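Local coordinates for uncharacterized protein (Exiguobacterium sibiricum, PDB 3B77) that is of unknown function but carries a bacterial pleckstrin-homology domain joined to a helical region that probably mediates oligomerisation, at residues K116-I121 with S185-Y190. Numbering follows the deposited sequence.
Sequences KALLAI and SFYEKY
A117 and Y187 mark the nearest backbone approach, CA to CA 5.5 Å, where two helical segments run roughly antiparallel at 143° with axes 8.8 Å apart. Two alanines on 116-121 let the three aromatic side chains of 185-190 close in on that helix. The methyl of A117 comes obliquely to the Y187 ring, CB to CD1 3.7 Å, while I121 CD1 reaches the phenol end, 3.7 Å from Y187 CZ, its chain crossing the tyrosine at about a right angle. L118 CD2 also touches the Y187 hydroxyl, which hydrogen-bonds to Y68 OH. A120 CB touches two rings: it lies at the edge of F186, near the ring plane, and 3.7 Å from Y190 CE2. With CG anti to its own carbonyl carbon (chi1 -65°), Y190 lays its ring against K116 and A117, and K116 CB lies over one face in a CH-pi contact, 4.0 Å from the centroid of the Y190 ring; K189 CB lies over the opposite face. A serine in place of Y190 would probably leave a gap beside K116 and A120 and strip the lysine's aliphatic chain of its aromatic partner. Beyond the pair, Y190 and K116 reach a second subunit, making weak polar contacts with its D26 and V22 respectively. Within the chain, helix 184-191 packs on helix 108-146, whose L118 and I121 also touch strand 73-79, with L118 reaching strand 87-94 as well.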
loop_
_atom_site.group_PDB
_atom_site.type_symbol
_atom_site.label_atom_id
_atom_site.label_comp_id
_atom_site.label_asym_id
_atom_site.label_seq_id
_atom_site.Cartn_x
_atom_site.Cartn_y
_atom_site.Cartn_z
ATOM N N LYS A 116 50.301 28.704 -6.851
ATOM C CA LYS A 116 49.242 29.429 -6.153
ATOM C C LYS A 116 47.989 29.549 -6.989
ATOM O O LYS A 116 46.912 29.306 -6.486
ATOM C CB LYS A 116 49.704 30.823 -5.718
ATOM C CG LYS A 116 50.809 30.868 -4.637
ATOM C CD LYS A 116 51.060 32.343 -4.236
ATOM C CE LYS A 116 52.327 32.595 -3.451
ATOM N NZ LYS A 116 52.434 34.061 -3.026
ATOM N N ALA A 117 48.141 29.923 -8.255
ATOM C CA ALA A 117 47.002 30.104 -9.192
ATOM C C ALA A 117 46.163 28.839 -9.336
ATOM O O ALA A 117 44.945 28.870 -9.157
ATOM C CB ALA A 117 47.500 30.562 -10.589
ATOM N N LEU A 118 46.831 27.730 -9.649
ATOM C CA LEU A 118 46.169 26.434 -9.820
ATOM C C LEU A 118 45.438 25.977 -8.548
ATOM O O LEU A 118 44.305 25.468 -8.601
ATOM C CB LEU A 118 47.191 25.385 -10.259
ATOM C CG LEU A 118 47.743 25.582 -11.674
ATOM C CD1 LEU A 118 48.732 24.460 -12.037
ATOM C CD2 LEU A 118 46.566 25.659 -12.678
ATOM N N LEU A 119 46.078 26.198 -7.407
ATOM C CA LEU A 119 45.523 25.884 -6.083
ATOM C C LEU A 119 44.195 26.661 -5.866
ATOM O O LEU A 119 43.202 26.127 -5.389
ATOM C CB LEU A 119 46.580 26.279 -5.047
ATOM C CG LEU A 119 46.927 25.562 -3.748
ATOM C CD1 LEU A 119 47.154 24.062 -3.904
ATOM C CD2 LEU A 119 48.216 26.237 -3.211
ATOM N N ALA A 120 44.192 27.924 -6.260
ATOM C CA ALA A 120 43.033 28.783 -6.148
ATOM C C ALA A 120 41.930 28.337 -7.106
ATOM O O ALA A 120 40.752 28.326 -6.745
ATOM C CB ALA A 120 43.447 30.214 -6.434
ATOM N N ILE A 121 42.311 27.952 -8.320
ATOM C CA ILE A 121 41.334 27.443 -9.309
ATOM C C ILE A 121 40.689 26.156 -8.791
ATOM O O ILE A 121 39.476 26.042 -8.780
ATOM C CB ILE A 121 41.996 27.187 -10.705
ATOM C CG1 ILE A 121 42.501 28.501 -11.315
ATOM C CG2 ILE A 121 41.006 26.517 -11.681
ATOM C CD1 ILE A 121 43.330 28.292 -12.575
ATOM N N SER A 185 41.184 35.932 -13.948
ATOM C CA SER A 185 41.411 36.763 -12.776
ATOM C C SER A 185 42.235 36.029 -11.742
ATOM O O SER A 185 42.946 36.645 -10.955
ATOM C CB SER A 185 40.092 37.231 -12.175
ATOM O OG SER A 185 39.220 36.146 -11.933
ATOM N N PHE A 186 42.170 34.708 -11.758
ATOM C CA PHE A 186 42.987 33.922 -10.852
ATOM C C PHE A 186 44.480 33.941 -11.224
ATOM O O PHE A 186 45.327 33.971 -10.348
ATOM C CB PHE A 186 42.471 32.487 -10.768
ATOM C CG PHE A 186 41.156 32.378 -10.087
ATOM C CD1 PHE A 186 40.000 32.726 -10.735
ATOM C CD2 PHE A 186 41.074 31.952 -8.788
ATOM C CE1 PHE A 186 38.793 32.635 -10.091
ATOM C CE2 PHE A 186 39.863 31.865 -8.157
ATOM C CZ PHE A 186 38.733 32.209 -8.802
ATOM N N TYR A 187 44.799 33.897 -12.511
ATOM C CA TYR A 187 46.184 34.036 -12.945
ATOM C C TYR A 187 46.617 35.489 -12.800
ATOM O O TYR A 187 47.736 35.780 -12.419
ATOM C CB TYR A 187 46.346 33.607 -14.388
ATOM C CG TYR A 187 46.184 32.133 -14.620
ATOM C CD1 TYR A 187 47.157 31.247 -14.190
ATOM C CD2 TYR A 187 45.084 31.623 -15.276
ATOM C CE1 TYR A 187 47.035 29.895 -14.380
ATOM C CE2 TYR A 187 44.956 30.254 -15.489
ATOM C CZ TYR A 187 45.936 29.388 -15.031
ATOM O OH TYR A 187 45.838 28.002 -15.199
ATOM N N GLU A 188 45.715 36.406 -13.110
ATOM C CA GLU A 188 45.980 37.837 -12.988
ATOM C C GLU A 188 46.386 38.181 -11.566
ATOM O O GLU A 188 47.297 38.960 -11.364
ATOM C CB GLU A 188 44.725 38.625 -13.381
ATOM C CG GLU A 188 44.974 39.901 -14.178
ATOM C CD GLU A 188 43.864 40.166 -15.225
ATOM O OE1 GLU A 188 42.712 39.664 -15.075
ATOM O OE2 GLU A 188 44.164 40.862 -16.219
ATOM N N LYS A 189 45.717 37.579 -10.590
ATOM C CA LYS A 189 45.948 37.871 -9.175
ATOM C C LYS A 189 47.311 37.423 -8.661
ATOM O O LYS A 189 47.930 38.123 -7.858
ATOM C CB LYS A 189 44.856 37.201 -8.352
ATOM C CG LYS A 189 44.847 37.473 -6.845
ATOM C CD LYS A 189 43.794 36.588 -6.226
ATOM C CE LYS A 189 43.409 36.970 -4.841
ATOM N NZ LYS A 189 42.203 37.835 -4.816
ATOM N N TYR A 190 47.772 36.269 -9.139
ATOM C CA TYR A 190 49.014 35.666 -8.657
ATOM C C TYR A 190 50.224 35.786 -9.576
ATOM O O TYR A 190 51.346 35.653 -9.103
ATOM C CB TYR A 190 48.809 34.181 -8.347
ATOM C CG TYR A 190 47.849 33.920 -7.218
ATOM C CD1 TYR A 190 48.197 34.229 -5.897
ATOM C CD2 TYR A 190 46.599 33.355 -7.456
ATOM C CE1 TYR A 190 47.329 34.001 -4.857
ATOM C CE2 TYR A 190 45.725 33.125 -6.424
ATOM C CZ TYR A 190 46.103 33.445 -5.116
ATOM O OH TYR A 190 45.252 33.218 -4.063
#